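Local coordinates for protein endonuclease IV (Thermus thermophilus, PDB 3AAM) that repairs DNA by cleaving phosphodiester bonds at apurinic or apyrimidinic sites, using metal ions held in a TIM barrel, and also has 3'-5' exonuclease activity, at residues R116-A121 with L158-P163; V74-E79 with V105-G110; G15-V20 with V51-A56. One frame throughout, in Å; residues are numbered along the deposited sequence.

Contact 1 (R116-A121 with L158-P163)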
loop_
_atom_site.group_PDB
_atom_site.type_symbol
_atom_site.label_atom_id
_atom_site.label_comp_id
_atom_site.label_asym_id
_atom_site.label_seq_id
_atom_site.Cartn_x
_atom_site.Cartn_y
_atom_site.Cartn_z
ATOM N N ARG A 116 2.979 -18.539 -9.552
ATOM C CA ARG A 116 2.370 -17.775 -10.635
ATOM C C ARG A 116 2.412 -16.283 -10.300
ATOM O O ARG A 116 2.622 -15.444 -11.176
ATOM C CB ARG A 116 0.924 -18.236 -10.839
ATOM C CG ARG A 116 0.153 -17.523 -11.941
ATOM C CD ARG A 116 0.777 -17.719 -13.315
ATOM N NE ARG A 116 -0.209 -17.488 -14.368
ATOM C CZ ARG A 116 0.062 -17.493 -15.669
ATOM N NH1 ARG A 116 1.300 -17.714 -16.098
ATOM N NH2 ARG A 116 -0.912 -17.285 -16.543
ATOM N N VAL A 117 2.218 -15.961 -9.025
ATOM C CA VAL A 117 2.246 -14.575 -8.575
ATOM C C VAL A 117 3.644 -13.989 -8.769
ATOM O O VAL A 117 3.795 -12.884 -9.290
ATOM C CB VAL A 117 1.835 -14.466 -7.087
ATOM C CG1 VAL A 117 2.060 -13.055 -6.583
ATOM C CG2 VAL A 117 0.370 -14.841 -6.926
ATOM N N LYS A 118 4.667 -14.735 -8.356
ATOM C CA LYS A 118 6.039 -14.265 -8.504
ATOM C C LYS A 118 6.321 -14.056 -9.989
ATOM O O LYS A 118 6.898 -13.042 -10.381
ATOM C CB LYS A 118 7.021 -15.277 -7.902
ATOM C CG LYS A 118 8.452 -14.768 -7.808
ATOM C CD LYS A 118 9.291 -15.668 -6.915
ATOM C CE LYS A 118 10.597 -15.000 -6.509
ATOM N NZ LYS A 118 11.349 -15.831 -5.526
ATOM N N GLU A 119 5.901 -15.011 -10.817
ATOM C CA GLU A 119 6.102 -14.895 -12.257
ATOM C C GLU A 119 5.451 -13.607 -12.766
ATOM O O GLU A 119 6.050 -12.861 -13.545
ATOM C CB GLU A 119 5.502 -16.106 -12.986
ATOM C CG GLU A 119 5.505 -15.949 -14.502
ATOM C CD GLU A 119 4.832 -17.094 -15.227
ATOM O OE1 GLU A 119 3.909 -17.706 -14.648
ATOM O OE2 GLU A 119 5.219 -17.369 -16.388
ATOM N N GLY A 120 4.229 -13.346 -12.312
ATOM C CA GLY A 120 3.524 -12.144 -12.728
ATOM C C GLY A 120 4.200 -10.855 -12.289
ATOM O O GLY A 120 4.342 -9.922 -13.081
ATOM N N ALA A 121 4.611 -10.793 -11.026
ATOM C CA ALA A 121 5.277 -9.602 -10.510
ATOM C C ALA A 121 6.542 -9.302 -11.306
ATOM O O ALA A 121 6.786 -8.160 -11.694
ATOM C CB ALA A 121 5.621 -9.791 -9.037
ATOM N N LEU A 158 8.395 -14.949 -1.919
ATOM C CA LEU A 158 7.941 -14.200 -3.087
ATOM C C LEU A 158 8.922 -13.126 -3.536
ATOM O O LEU A 158 9.132 -12.938 -4.734
ATOM C CB LEU A 158 6.586 -13.534 -2.814
ATOM C CG LEU A 158 5.299 -14.326 -3.046
ATOM C CD1 LEU A 158 4.105 -13.452 -2.700
ATOM C CD2 LEU A 158 5.213 -14.764 -4.503
ATOM N N VAL A 159 9.517 -12.424 -2.576
ATOM C CA VAL A 159 10.455 -11.353 -2.902
ATOM C C VAL A 159 11.915 -11.792 -2.969
ATOM O O VAL A 159 12.778 -11.020 -3.386
ATOM C CB VAL A 159 10.326 -10.180 -1.900
ATOM C CG1 VAL A 159 8.875 -9.723 -1.828
ATOM C CG2 VAL A 159 10.832 -10.597 -0.523
ATOM N N ALA A 160 12.194 -13.027 -2.567
ATOM C CA ALA A 160 13.561 -13.535 -2.596
ATOM C C ALA A 160 14.124 -13.533 -4.013
ATOM O O ALA A 160 13.452 -13.941 -4.960
ATOM C CB ALA A 160 13.605 -14.941 -2.019
ATOM N N ASP A 161 15.365 -13.072 -4.144
ATOM C CA ASP A 161 16.055 -13.003 -5.426
ATOM C C ASP A 161 15.363 -12.061 -6.415
ATOM O O ASP A 161 15.438 -12.256 -7.629
ATOM C CB ASP A 161 16.179 -14.403 -6.039
ATOM C CG ASP A 161 17.237 -14.474 -7.125
ATOM O OD1 ASP A 161 17.358 -15.535 -7.774
ATOM O OD2 ASP A 161 17.957 -13.471 -7.327
ATOM N N THR A 162 14.689 -11.041 -5.891
ATOM C CA THR A 162 14.000 -10.056 -6.725
ATOM C C THR A 162 14.154 -8.695 -6.058
ATOM O O THR A 162 14.612 -8.608 -4.920
ATOM C CB THR A 162 12.483 -10.326 -6.821
ATOM O OG1 THR A 162 11.838 -9.821 -5.641
ATOM C CG2 THR A 162 12.204 -11.815 -6.945
ATOM N N PRO A 163 13.783 -7.614 -6.763
ATOM C CA PRO A 163 13.893 -6.276 -6.181
ATOM C C PRO A 163 12.583 -5.903 -5.483
ATOM O O PRO A 163 12.390 -4.764 -5.077
ATOM C CB PRO A 163 14.171 -5.402 -7.393
ATOM C CG PRO A 163 13.324 -6.053 -8.446
ATOM C CD PRO A 163 13.594 -7.532 -8.225
#
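Val117 turns one methyl toward Leu158 where two helices on the outside of a TIM barrel, 114-128 and 152-159, come together: its CG1 lies 4.1 Å from Leu158 CD2. That CG1 stands anti to the backbone N (chi1 172°), on the side of its own carbonyl. The same Leu158 methyl also packs on the next residue, 3.9 Å from Lys118 CB, so a single branch of the leucine touches both. Beyond CB, Lys118 leaves the apolar patch. Its chain runs fully extended past the last part of helix 152-159, with CG, CD and CE passing in turn along the Leu158 carbonyl oxygen; CE comes within 3.1 Å of Leu158 O. The lysine's methylenes lie against this buried oxygen, which has no hydrogen-bonding partner, while the ammonium goes further. Thr162 CG2 also touches Lys118 CE at 3.6 Å. The threonine closes a type II turn running from Val159 to Thr162, and its OG1 donates to Val159 O at 2.7 Å, which ties the turn together by a side chain as well. The lysine ammonium donates to Trp157 O and makes a cation-pi contact with the Trp157 ring. Across the contact, Lys118 NZ donates to Ala160 O at 2.9 Å, the C=O...N angle being 140° and the nitrogen 18° from the carbonyl plane.

Contact 2 (V74-E79 with V105-G110); sequences VNLGAE and VVVHPG
Val74 O takes two hydrogen bonds at the metal-site end of the TIM barrel. His108 NE2 donates to it at 2.6 Å, in the carbonyl plane but with a bent N-H...O angle of 138°, the oxygen lying 20° out of the ring plane; His108 CG sits between its backbone N and carbonyl carbon (chi1 58°), which carries NE2 there. A water donates to Val74 O at 2.8 Å and to His108 O, and accepts from Leu76 N, bridging the two backbones. Asn75 OD1 accepts from Gly77 N at 3.0 Å, an Asx turn, and also from Ser111 N. Among the packing contacts, Gly110 CA sits 3.3 Å from Asn75 OD1; a side chain on Gly110 would run into that oxygen. Leu76 CB rests on Pro109 O at 3.6 Å, and Val74 CG1 lies 4.0 Å from Val107 CG2. An alanine in place of His108 would probably leave Val74 O without its ring donor, held across the contact by the water, and open a gap where the imidazole stands. The His108 side chain lies about 4 Å from a phosphate, probably from the crystallisation liquor, and about 7 Å from the manganese ion. Strand 104-107 runs between strands 66-69 and 135-139, with His108 reaching Glu139, and helix 82-100 backs Val74 through Ser86 and Ser89.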
loop_
_atom_site.group_PDB
_atom_site.type_symbol
_atom_site.label_atom_id
_atom_site.label_comp_id
_atom_site.label_asym_id
_atom_site.label_seq_id
_atom_site.Cartn_x
_atom_site.Cartn_y
_atom_site.Cartn_z
ATOM N N VAL A 74 -6.244 -6.347 -10.478
ATOM C CA VAL A 74 -5.027 -7.093 -10.753
ATOM C C VAL A 74 -4.948 -8.396 -9.969
ATOM O O VAL A 74 -5.039 -8.402 -8.742
ATOM C CB VAL A 74 -3.779 -6.240 -10.438
ATOM C CG1 VAL A 74 -2.516 -7.044 -10.708
ATOM C CG2 VAL A 74 -3.791 -4.981 -11.286
ATOM N N ASN A 75 -4.804 -9.506 -10.686
ATOM C CA ASN A 75 -4.670 -10.810 -10.047
ATOM C C ASN A 75 -3.496 -11.547 -10.683
ATOM O O ASN A 75 -3.649 -12.245 -11.687
ATOM C CB ASN A 75 -5.944 -11.644 -10.196
ATOM C CG ASN A 75 -5.834 -12.989 -9.493
ATOM O OD1 ASN A 75 -4.821 -13.287 -8.857
ATOM N ND2 ASN A 75 -6.876 -13.804 -9.603
ATOM N N LEU A 76 -2.322 -11.382 -10.088
ATOM C CA LEU A 76 -1.111 -12.007 -10.594
ATOM C C LEU A 76 -1.096 -13.523 -10.429
ATOM O O LEU A 76 -0.177 -14.185 -10.906
ATOM C CB LEU A 76 0.110 -11.404 -9.897
ATOM C CG LEU A 76 0.250 -9.883 -10.021
ATOM C CD1 LEU A 76 1.386 -9.418 -9.117
ATOM C CD2 LEU A 76 0.502 -9.484 -11.472
ATOM N N GLY A 77 -2.116 -14.068 -9.771
ATOM C CA GLY A 77 -2.180 -15.507 -9.583
ATOM C C GLY A 77 -3.112 -16.196 -10.566
ATOM O O GLY A 77 -3.215 -17.423 -10.578
ATOM N N ALA A 78 -3.783 -15.413 -11.404
ATOM C CA ALA A 78 -4.720 -15.967 -12.374
ATOM C C ALA A 78 -4.052 -16.904 -13.367
ATOM O O ALA A 78 -2.954 -16.635 -13.851
ATOM C CB ALA A 78 -5.422 -14.839 -13.128
ATOM N N GLU A 79 -4.725 -18.011 -13.663
ATOM C CA GLU A 79 -4.218 -18.978 -14.628
ATOM C C GLU A 79 -4.682 -18.579 -16.027
ATOM O O GLU A 79 -3.974 -18.804 -17.008
ATOM C CB GLU A 79 -4.725 -20.385 -14.296
ATOM C CG GLU A 79 -4.005 -21.049 -13.126
ATOM C CD GLU A 79 -2.518 -21.241 -13.386
ATOM O OE1 GLU A 79 -2.167 -21.819 -14.436
ATOM O OE2 GLU A 79 -1.698 -20.819 -12.543
ATOM N N VAL A 105 5.065 1.356 -5.706
ATOM C CA VAL A 105 3.824 0.867 -6.302
ATOM C C VAL A 105 3.494 -0.356 -5.451
ATOM O O VAL A 105 4.346 -1.218 -5.248
ATOM C CB VAL A 105 4.002 0.427 -7.777
ATOM C CG1 VAL A 105 2.749 -0.302 -8.261
ATOM C CG2 VAL A 105 4.264 1.639 -8.647
ATOM N N VAL A 106 2.271 -0.426 -4.935
ATOM C CA VAL A 106 1.872 -1.548 -4.094
ATOM C C VAL A 106 0.714 -2.315 -4.721
ATOM O O VAL A 106 -0.211 -1.720 -5.277
ATOM C CB VAL A 106 1.493 -1.051 -2.669
ATOM C CG1 VAL A 106 0.341 -0.062 -2.744
ATOM C CG2 VAL A 106 1.143 -2.226 -1.778
ATOM N N VAL A 107 0.772 -3.640 -4.626
ATOM C CA VAL A 107 -0.247 -4.497 -5.213
ATOM C C VAL A 107 -0.544 -5.678 -4.310
ATOM O O VAL A 107 0.325 -6.119 -3.562
ATOM C CB VAL A 107 0.242 -5.040 -6.583
ATOM C CG1 VAL A 107 1.513 -5.851 -6.393
ATOM C CG2 VAL A 107 -0.842 -5.885 -7.240
ATOM N N HIS A 108 -1.775 -6.180 -4.350
ATOM C CA HIS A 108 -2.073 -7.356 -3.551
ATOM C C HIS A 108 -1.590 -8.531 -4.410
ATOM O O HIS A 108 -1.598 -8.454 -5.638
ATOM C CB HIS A 108 -3.574 -7.442 -3.189
ATOM C CG HIS A 108 -4.509 -7.479 -4.359
ATOM N ND1 HIS A 108 -5.879 -7.524 -4.201
ATOM C CD2 HIS A 108 -4.286 -7.477 -5.695
ATOM C CE1 HIS A 108 -6.458 -7.551 -5.389
ATOM N NE2 HIS A 108 -5.513 -7.524 -6.312
ATOM N N PRO A 109 -1.118 -9.614 -3.775
ATOM C CA PRO A 109 -0.612 -10.800 -4.478
ATOM C C PRO A 109 -1.561 -11.463 -5.464
ATOM O O PRO A 109 -1.144 -11.887 -6.545
ATOM C CB PRO A 109 -0.238 -11.744 -3.337
ATOM C CG PRO A 109 0.123 -10.820 -2.239
ATOM C CD PRO A 109 -0.945 -9.763 -2.321
ATOM N N GLY A 110 -2.832 -11.553 -5.090
ATOM C CA GLY A 110 -3.808 -12.201 -5.944
ATOM C C GLY A 110 -4.129 -13.577 -5.387
ATOM O O GLY A 110 -3.824 -13.867 -4.227
HETATM O O HOH W 1 -2.653 -9.555 -7.883
#

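Contact 3 (G15-V20 with V51-A56)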
loop_
_atom_site.group_PDB
_atom_site.type_symbol
_atom_site.label_atom_id
_atom_site.label_comp_id
_atom_site.label_asym_id
_atom_site.label_seq_id
_atom_site.Cartn_x
_atom_site.Cartn_y
_atom_site.Cartn_z
ATOM N N GLY A 15 -6.349 16.423 -11.848
ATOM C CA GLY A 15 -5.589 15.209 -12.093
ATOM C C GLY A 15 -4.758 14.784 -10.896
ATOM O O GLY A 15 -5.154 14.992 -9.747
ATOM N N VAL A 16 -3.600 14.186 -11.155
ATOM C CA VAL A 16 -2.735 13.742 -10.068
ATOM C C VAL A 16 -2.176 14.918 -9.272
ATOM O O VAL A 16 -1.809 14.769 -8.106
ATOM C CB VAL A 16 -1.558 12.880 -10.592
ATOM C CG1 VAL A 16 -2.097 11.610 -11.235
ATOM C CG2 VAL A 16 -0.726 13.670 -11.590
ATOM N N ALA A 17 -2.114 16.086 -9.900
ATOM C CA ALA A 17 -1.605 17.272 -9.220
ATOM C C ALA A 17 -2.547 17.639 -8.078
ATOM O O ALA A 17 -2.120 18.159 -7.047
ATOM C CB ALA A 17 -1.491 18.434 -10.203
ATOM N N GLY A 18 -3.834 17.363 -8.268
ATOM C CA GLY A 18 -4.812 17.669 -7.242
ATOM C C GLY A 18 -4.544 16.926 -5.945
ATOM O O GLY A 18 -4.799 17.444 -4.856
ATOM N N ALA A 19 -4.029 15.707 -6.059
ATOM C CA ALA A 19 -3.728 14.905 -4.881
ATOM C C ALA A 19 -2.594 15.535 -4.082
ATOM O O ALA A 19 -2.627 15.553 -2.851
ATOM C CB ALA A 19 -3.357 13.480 -5.292
ATOM N N VAL A 20 -1.580 16.040 -4.779
ATOM C CA VAL A 20 -0.463 16.677 -4.096
ATOM C C VAL A 20 -0.992 17.881 -3.315
ATOM O O VAL A 20 -0.642 18.083 -2.152
ATOM C CB VAL A 20 0.618 17.164 -5.094
ATOM C CG1 VAL A 20 1.779 17.798 -4.335
ATOM C CG2 VAL A 20 1.118 16.002 -5.937
ATOM N N VAL A 51 2.718 15.751 -15.582
ATOM C CA VAL A 51 3.883 15.179 -14.916
ATOM C C VAL A 51 4.695 16.302 -14.276
ATOM O O VAL A 51 5.108 16.206 -13.119
ATOM C CB VAL A 51 4.786 14.417 -15.917
ATOM C CG1 VAL A 51 6.012 13.873 -15.205
ATOM C CG2 VAL A 51 4.007 13.282 -16.562
ATOM N N GLU A 52 4.917 17.375 -15.035
ATOM C CA GLU A 52 5.678 18.519 -14.545
ATOM C C GLU A 52 4.996 19.162 -13.341
ATOM O O GLU A 52 5.656 19.528 -12.370
ATOM C CB GLU A 52 5.840 19.555 -15.665
ATOM C CG GLU A 52 6.814 20.704 -15.383
ATOM C CD GLU A 52 6.259 21.763 -14.442
ATOM O OE1 GLU A 52 5.073 22.133 -14.583
ATOM O OE2 GLU A 52 7.015 22.240 -13.568
ATOM N N ALA A 53 3.676 19.297 -13.407
ATOM C CA ALA A 53 2.920 19.901 -12.316
ATOM C C ALA A 53 3.003 19.057 -11.047
ATOM O O ALA A 53 3.204 19.583 -9.953
ATOM C CB ALA A 53 1.465 20.086 -12.731
ATOM N N PHE A 54 2.855 17.746 -11.202
ATOM C CA PHE A 54 2.915 16.819 -10.076
ATOM C C PHE A 54 4.265 16.927 -9.372
ATOM O O PHE A 54 4.335 17.120 -8.158
ATOM C CB PHE A 54 2.712 15.387 -10.575
ATOM C CG PHE A 54 2.713 14.354 -9.481
ATOM C CD1 PHE A 54 1.544 14.046 -8.796
ATOM C CD2 PHE A 54 3.887 13.706 -9.126
ATOM C CE1 PHE A 54 1.546 13.104 -7.771
ATOM C CE2 PHE A 54 3.901 12.764 -8.102
ATOM C CZ PHE A 54 2.728 12.462 -7.424
ATOM N N ARG A 55 5.338 16.796 -10.142
ATOM C CA ARG A 55 6.681 16.880 -9.586
ATOM C C ARG A 55 6.971 18.235 -8.951
ATOM O O ARG A 55 7.507 18.306 -7.849
ATOM C CB ARG A 55 7.720 16.590 -10.675
ATOM C CG ARG A 55 7.796 15.130 -11.102
ATOM C CD ARG A 55 8.797 14.945 -12.236
ATOM N NE ARG A 55 9.020 13.536 -12.551
ATOM C CZ ARG A 55 10.067 12.830 -12.131
ATOM N NH1 ARG A 55 10.184 11.553 -12.467
ATOM N NH2 ARG A 55 11.003 13.401 -11.385
ATOM N N ALA A 56 6.623 19.313 -9.647
ATOM C CA ALA A 56 6.872 20.657 -9.132
ATOM C C ALA A 56 6.104 20.913 -7.844
ATOM O O ALA A 56 6.648 21.463 -6.885
ATOM C CB ALA A 56 6.501 21.696 -10.183
#
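Val16 N donates a hydrogen bond to OE2 of Glu50 in helix 48-60, and Val16 O meets Phe54 of that same helix: Phe54 CD1 is 3.5 Å from Val16 O, which sits at the ring's edge close to its plane. Within its own helix the oxygen takes a weak backbone bond of 3.2 Å from Ala19 N to Val16 O. The site lies on the outer helical layer of the TIM barrel, where helices 15-26 and 48-60 run side by side, joined through strand 31-34 of the parallel barrel sheet. Their local axes are almost parallel, 9° apart with a closest approach of 8.3 Å. Small side chains permit this closeness where two methyls, Ala17 CB and Ala53 CB, meet at 4.2 Å. The nearest backbone approach is Ala17 CA to Phe54 CA, 4.6 Å. Phe54 meets Val16, Ala17 and Val20. Its CG is anti to the backbone N (chi1 -178°) and the ring stands nearly perpendicular to the CA-CB-CG plane (chi2 86°), which sends its CD1/CE1 side between Val16 and Val20, one helical turn apart. Both valines cross the phenylalanine side chain at about a right angle. Val16 CG2 presses on CD1 of the Phe54 ring at 3.6 Å. Inward, Phe31 of strand 31-34 touches both Val20 and Phe54, and Leu100 of helix 82-100 touches Val16 and Phe54, so the ring is packed between two helices and the sheet. Between the two segments themselves, the contact is apolar apart from the ring edge at the carbonyl. The other valine meets the ring obliquely, with Val20 CG2 lying 3.5 Å from Phe54 CE1.

Along the chain the contacts follow in series: contact 3 closes before contact 2 opens, and contact 2 before contact 1. All belong to one TIM barrel, but contact 3 stands apart, its centre 27 Å from that of contact 2 and 31 Å from that of contact 1. Helix 82-100 bridges that gap, since it touches Phe54 of contact 3 and Val74 of contact 2. Contacts 1 and 2, centres 11 Å apart, touch directly: strand 104-107 is followed by helix 114-128, and Arg116 NE makes a probable hydrogen bond to Ala78 O. Helix pairing at the periphery is thereby joined to the loops around the metal-binding pocket, while contact 3 lies away from it.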